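Local coordinates for protein probable hydrogenase maturation factor HypB (Methanocaldococcus jannaschii, PDB 2HF9) that binds GTP and metal ions as a homodimer and probably hydrolyses GTP slowly to help insert nickel into maturing [NiFe] hydrogenases, at residues V38-F43 with G139-I144; R143-S148 with P160-T165. One frame throughout, in Å; residues are numbered along the deposited sequence.

Interaction 1: residues V38-F43 with G139-I144; sequences VVAFDF and GTHKRI
H141 meets the backbone of 38-40 along most of its side chain. Its CB packs near A40 O and V39 CG1. With chi1 at -64°, CG stands beside the residue's own backbone N, turning ND1 to accept a nearly straight hydrogen bond from A40 N (3.0 Å, 174°). CE1 approaches V38 O at 3.0 Å, and NE2 is bound by N34 of helix 18-35. Without the ring, as with an alanine here, A40 N would probably lose its acceptor and a gap open beside V39. A40 O takes two donors, H141 N and K142 N. Strands 39-43 and 142-144 run parallel as neighbours in the central sheet of the P-loop NTPase fold, joined by D42 N to K142 O and I144 N to D42 O (2.7 Å). On the phenylalanine side, F41 CD2 lies 3.7 Å from K142 CB, and I144 CD1 sits over one face of the F43 ring. On the other side, the D42 carboxylate and R143 guanidinium stand nearly perpendicular, a salt bridge of charges alone (OD2 to NH1 3.5 Å). One water bridges both groups and T140 OG1; N126 holds D42 OD1, and P133 O holds R143 NH2.

Interaction 2: residues R143-S148 with P160-T165; sequences RIVVIS and PGIMKT
The guanidinium of R143 is met at its edge by T165. OG1 of T165 lies almost in the plane and accepts from R143 NH2 (3.1 Å, 164°), with the carbonyl carbon of T165 also at the edge, in plane. R143 NE adds two weak bonds, to T165 O and to OG1, and its aliphatic CD rests 3.4 Å from T165 O. The bend at chi3 (68°) turns the guanidinium so that its edge faces T165. P133 O is a second acceptor for NH2, so the arginine ties T165 to the loop after strand 121-125. T165 OG1 donates its proton to I162 O (2.7 Å), in the carbonyl plane on a lone pair. I162 O is thus gripped twice, by T165 N and OG1, and because OG1 gives its proton away it can accept from R143 NH2.

Beyond the polar end the contact is apolar. V145 presents its two methyls to different partners: CG2 meets I162 CG1 at 4.1 Å, and CG1 meets both SD and CE of M163. The M163 chain, bent at chi2, brings CE to the tip of I147, 3.9 Å from CG2 and equally near CD1. I194 of helix 184-194 also touches M163. This short helix packed against a strand belongs to a beta-alpha-beta unit, in which 160-163 lies on the connection between parallel strands 142-148 and 168-172 of the nucleotide-binding domain.

In the fold
Interactions 1 and 2 have centres 13 Å apart and share R143 and I144 on strand 142-148. Along the chain come 38-43, then 139-144, which runs into 143-148, and last 160-165. Interaction 1 joins neighbouring strands within the seven-stranded parallel sheet, bringing together segments with 95 residues between them; interaction 2 covers the same sheet with the local helix 160-163. Strand 39-45 leads into the probable P-loop, and T150 and E151, just past strand 142-148, line the nucleotide pocket. Both contacts lie near the nucleotide without touching it, the F43 side chain about 8 Å and that of I147 about 9 Å from the bound GSP, in the sheet whose strand ends carry the site.

Interaction 1: residues V38-F43 with G139-I144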
loop_
_atom_site.group_PDB
_atom_site.type_symbol
_atom_site.label_atom_id
_atom_site.label_comp_id
_atom_site.label_asym_id
_atom_site.label_seq_id
_atom_site.Cartn_x
_atom_site.Cartn_y
_atom_site.Cartn_z
ATOM N N VAL A 38 -21.515 -8.131 -19.990
ATOM C CA VAL A 38 -20.742 -8.276 -18.757
ATOM C C VAL A 38 -20.526 -6.896 -18.155
ATOM O O VAL A 38 -20.153 -5.962 -18.859
ATOM C CB VAL A 38 -19.369 -8.964 -19.006
ATOM C CG1 VAL A 38 -18.591 -9.139 -17.698
ATOM C CG2 VAL A 38 -19.553 -10.305 -19.691
ATOM N N VAL A 39 -20.785 -6.769 -16.857
ATOM C CA VAL A 39 -20.485 -5.532 -16.147
ATOM C C VAL A 39 -19.244 -5.770 -15.288
ATOM O O VAL A 39 -19.223 -6.682 -14.456
ATOM C CB VAL A 39 -21.686 -5.023 -15.305
ATOM C CG1 VAL A 39 -21.380 -3.649 -14.722
ATOM C CG2 VAL A 39 -22.952 -4.952 -16.162
ATOM N N ALA A 40 -18.211 -4.963 -15.519
ATOM C CA ALA A 40 -16.907 -5.156 -14.888
ATOM C C ALA A 40 -16.563 -4.088 -13.855
ATOM O O ALA A 40 -16.847 -2.903 -14.048
ATOM C CB ALA A 40 -15.814 -5.239 -15.939
ATOM N N PHE A 41 -15.926 -4.528 -12.773
ATOM C CA PHE A 41 -15.567 -3.669 -11.648
ATOM C C PHE A 41 -14.079 -3.789 -11.308
ATOM O O PHE A 41 -13.556 -4.894 -11.135
ATOM C CB PHE A 41 -16.422 -4.011 -10.417
ATOM C CG PHE A 41 -17.892 -3.723 -10.590
ATOM C CD1 PHE A 41 -18.743 -4.673 -11.150
ATOM C CD2 PHE A 41 -18.429 -2.506 -10.176
ATOM C CE1 PHE A 41 -20.104 -4.410 -11.308
ATOM C CE2 PHE A 41 -19.793 -2.239 -10.324
ATOM C CZ PHE A 41 -20.629 -3.197 -10.893
ATOM N N ASP A 42 -13.412 -2.642 -11.216
ATOM C CA ASP A 42 -12.001 -2.563 -10.849
ATOM C C ASP A 42 -11.889 -2.268 -9.344
ATOM O O ASP A 42 -12.251 -1.183 -8.889
ATOM C CB ASP A 42 -11.318 -1.473 -11.697
ATOM C CG ASP A 42 -9.831 -1.295 -11.386
ATOM O OD1 ASP A 42 -9.264 -2.018 -10.546
ATOM O OD2 ASP A 42 -9.220 -0.407 -12.004
ATOM N N PHE A 43 -11.407 -3.254 -8.586
ATOM C CA PHE A 43 -11.214 -3.125 -7.145
ATOM C C PHE A 43 -9.774 -2.731 -6.848
ATOM O O PHE A 43 -8.860 -3.551 -6.974
ATOM C CB PHE A 43 -11.546 -4.438 -6.425
ATOM C CG PHE A 43 -13.008 -4.783 -6.420
ATOM C CD1 PHE A 43 -13.594 -5.406 -7.519
ATOM C CD2 PHE A 43 -13.793 -4.513 -5.304
ATOM C CE1 PHE A 43 -14.946 -5.733 -7.518
ATOM C CE2 PHE A 43 -15.148 -4.839 -5.288
ATOM C CZ PHE A 43 -15.725 -5.452 -6.400
ATOM N N GLY A 139 -10.569 -0.910 -18.575
ATOM C CA GLY A 139 -11.692 -1.206 -19.461
ATOM C C GLY A 139 -12.900 -1.690 -18.684
ATOM O O GLY A 139 -13.722 -2.442 -19.204
ATOM N N THR A 140 -12.997 -1.255 -17.431
ATOM C CA THR A 140 -14.110 -1.617 -16.555
ATOM C C THR A 140 -15.205 -0.558 -16.630
ATOM O O THR A 140 -14.977 0.557 -17.113
ATOM C CB THR A 140 -13.643 -1.785 -15.084
ATOM O OG1 THR A 140 -13.004 -0.579 -14.638
ATOM C CG2 THR A 140 -12.662 -2.935 -14.961
ATOM N N HIS A 141 -16.395 -0.914 -16.159
ATOM C CA HIS A 141 -17.510 0.024 -16.077
ATOM C C HIS A 141 -17.398 0.930 -14.856
ATOM O O HIS A 141 -17.675 2.128 -14.940
ATOM C CB HIS A 141 -18.840 -0.728 -16.087
ATOM C CG HIS A 141 -19.093 -1.463 -17.365
ATOM N ND1 HIS A 141 -18.673 -2.759 -17.574
ATOM C CD2 HIS A 141 -19.684 -1.068 -18.516
ATOM C CE1 HIS A 141 -19.013 -3.136 -18.794
ATOM N NE2 HIS A 141 -19.626 -2.128 -19.386
ATOM N N LYS A 142 -16.981 0.360 -13.726
ATOM C CA LYS A 142 -16.821 1.129 -12.495
ATOM C C LYS A 142 -15.516 0.831 -11.769
ATOM O O LYS A 142 -14.958 -0.268 -11.862
ATOM C CB LYS A 142 -18.001 0.909 -11.533
ATOM C CG LYS A 142 -19.368 1.321 -12.063
ATOM C CD LYS A 142 -19.538 2.832 -12.162
ATOM C CE LYS A 142 -20.831 3.179 -12.887
ATOM N NZ LYS A 142 -20.952 4.643 -13.115
ATOM N N ARG A 143 -15.050 1.833 -11.033
ATOM C CA ARG A 143 -13.854 1.717 -10.228
ATOM C C ARG A 143 -14.210 1.848 -8.752
ATOM O O ARG A 143 -14.937 2.763 -8.353
ATOM C CB ARG A 143 -12.839 2.772 -10.656
ATOM C CG ARG A 143 -12.277 2.523 -12.054
ATOM C CD ARG A 143 -11.680 3.773 -12.680
ATOM N NE ARG A 143 -10.459 4.226 -12.008
ATOM C CZ ARG A 143 -9.232 3.779 -12.276
ATOM N NH1 ARG A 143 -9.039 2.841 -13.196
ATOM N NH2 ARG A 143 -8.194 4.260 -11.606
ATOM N N ILE A 144 -13.707 0.914 -7.953
ATOM C CA ILE A 144 -13.962 0.899 -6.516
ATOM C C ILE A 144 -12.624 1.015 -5.794
ATOM O O ILE A 144 -11.710 0.229 -6.053
ATOM C CB ILE A 144 -14.706 -0.398 -6.077
ATOM C CG1 ILE A 144 -16.052 -0.520 -6.808
ATOM C CG2 ILE A 144 -14.882 -0.441 -4.544
ATOM C CD1 ILE A 144 -16.770 -1.842 -6.620
HETATM O O HOH W 1 -10.260 0.595 -14.303
#

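Interaction 2: residues R143-S148 with P160-T165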
loop_
_atom_site.group_PDB
_atom_site.type_symbol
_atom_site.label_atom_id
_atom_site.label_comp_id
_atom_site.label_asym_id
_atom_site.label_seq_id
_atom_site.Cartn_x
_atom_site.Cartn_y
_atom_site.Cartn_z
ATOM N N ARG A 143 -15.050 1.833 -11.033
ATOM C CA ARG A 143 -13.854 1.717 -10.228
ATOM C C ARG A 143 -14.210 1.848 -8.752
ATOM O O ARG A 143 -14.937 2.763 -8.353
ATOM C CB ARG A 143 -12.839 2.772 -10.656
ATOM C CG ARG A 143 -12.277 2.523 -12.054
ATOM C CD ARG A 143 -11.680 3.773 -12.680
ATOM N NE ARG A 143 -10.459 4.226 -12.008
ATOM C CZ ARG A 143 -9.232 3.779 -12.276
ATOM N NH1 ARG A 143 -9.039 2.841 -13.196
ATOM N NH2 ARG A 143 -8.194 4.260 -11.606
ATOM N N ILE A 144 -13.707 0.914 -7.953
ATOM C CA ILE A 144 -13.962 0.899 -6.516
ATOM C C ILE A 144 -12.624 1.015 -5.794
ATOM O O ILE A 144 -11.710 0.229 -6.053
ATOM C CB ILE A 144 -14.706 -0.398 -6.077
ATOM C CG1 ILE A 144 -16.052 -0.520 -6.808
ATOM C CG2 ILE A 144 -14.882 -0.441 -4.544
ATOM C CD1 ILE A 144 -16.770 -1.842 -6.620
ATOM N N VAL A 145 -12.497 2.015 -4.925
ATOM C CA VAL A 145 -11.298 2.149 -4.102
ATOM C C VAL A 145 -11.629 1.753 -2.668
ATOM O O VAL A 145 -12.509 2.342 -2.032
ATOM C CB VAL A 145 -10.663 3.569 -4.166
ATOM C CG1 VAL A 145 -9.476 3.683 -3.205
ATOM C CG2 VAL A 145 -10.210 3.887 -5.577
ATOM N N VAL A 146 -10.931 0.729 -2.185
ATOM C CA VAL A 146 -11.092 0.254 -0.824
ATOM C C VAL A 146 -9.900 0.707 0.011
ATOM O O VAL A 146 -8.761 0.336 -0.259
ATOM C CB VAL A 146 -11.196 -1.297 -0.763
ATOM C CG1 VAL A 146 -11.525 -1.762 0.663
ATOM C CG2 VAL A 146 -12.237 -1.807 -1.756
ATOM N N ILE A 147 -10.169 1.534 1.010
ATOM C CA ILE A 147 -9.175 1.817 2.033
ATOM C C ILE A 147 -9.754 1.387 3.367
ATOM O O ILE A 147 -10.934 1.040 3.454
ATOM C CB ILE A 147 -8.709 3.304 2.065
ATOM C CG1 ILE A 147 -9.888 4.280 2.288
ATOM C CG2 ILE A 147 -7.825 3.622 0.842
ATOM C CD1 ILE A 147 -10.686 4.655 1.037
ATOM N N SER A 148 -8.933 1.378 4.404
ATOM C CA SER A 148 -9.429 0.934 5.692
ATOM C C SER A 148 -8.943 1.815 6.829
ATOM O O SER A 148 -7.911 2.486 6.714
ATOM C CB SER A 148 -9.085 -0.540 5.925
ATOM O OG SER A 148 -7.710 -0.710 6.193
ATOM N N PRO A 160 -5.324 12.038 -2.989
ATOM C CA PRO A 160 -6.527 12.526 -3.674
ATOM C C PRO A 160 -6.618 12.091 -5.144
ATOM O O PRO A 160 -7.723 11.963 -5.671
ATOM C CB PRO A 160 -6.410 14.049 -3.550
ATOM C CG PRO A 160 -4.948 14.309 -3.417
ATOM C CD PRO A 160 -4.403 13.142 -2.647
ATOM N N GLY A 161 -5.468 11.849 -5.775
ATOM C CA GLY A 161 -5.403 11.414 -7.172
ATOM C C GLY A 161 -6.214 10.175 -7.493
ATOM O O GLY A 161 -7.077 10.203 -8.383
ATOM N N ILE A 162 -5.955 9.084 -6.768
ATOM C CA ILE A 162 -6.701 7.838 -6.987
ATOM C C ILE A 162 -8.165 7.968 -6.554
ATOM O O ILE A 162 -9.054 7.397 -7.189
ATOM C CB ILE A 162 -6.022 6.596 -6.325
ATOM C CG1 ILE A 162 -6.577 5.290 -6.924
ATOM C CG2 ILE A 162 -6.149 6.634 -4.798
ATOM C CD1 ILE A 162 -5.811 4.031 -6.529
ATOM N N MET A 163 -8.399 8.734 -5.484
ATOM C CA MET A 163 -9.746 8.955 -4.950
ATOM C C MET A 163 -10.660 9.595 -5.981
ATOM O O MET A 163 -11.836 9.250 -6.071
ATOM C CB MET A 163 -9.712 9.805 -3.674
ATOM C CG MET A 163 -9.008 9.150 -2.501
ATOM S SD MET A 163 -9.675 7.538 -2.038
ATOM C CE MET A 163 -8.276 6.904 -1.126
ATOM N N LYS A 164 -10.103 10.510 -6.772
ATOM C CA LYS A 164 -10.851 11.180 -7.839
ATOM C C LYS A 164 -11.236 10.252 -8.989
ATOM O O LYS A 164 -12.108 10.589 -9.793
ATOM C CB LYS A 164 -10.066 12.378 -8.378
ATOM C CG LYS A 164 -9.894 13.509 -7.382
ATOM C CD LYS A 164 -9.230 14.706 -8.045
ATOM C CE LYS A 164 -8.730 15.699 -7.012
ATOM N NZ LYS A 164 -7.354 15.346 -6.542
ATOM N N THR A 165 -10.584 9.093 -9.073
ATOM C CA THR A 165 -10.876 8.126 -10.139
ATOM C C THR A 165 -11.929 7.099 -9.709
ATOM O O THR A 165 -12.393 6.296 -10.520
ATOM C CB THR A 165 -9.593 7.404 -10.649
ATOM O OG1 THR A 165 -9.156 6.436 -9.684
ATOM C CG2 THR A 165 -8.469 8.408 -10.907
#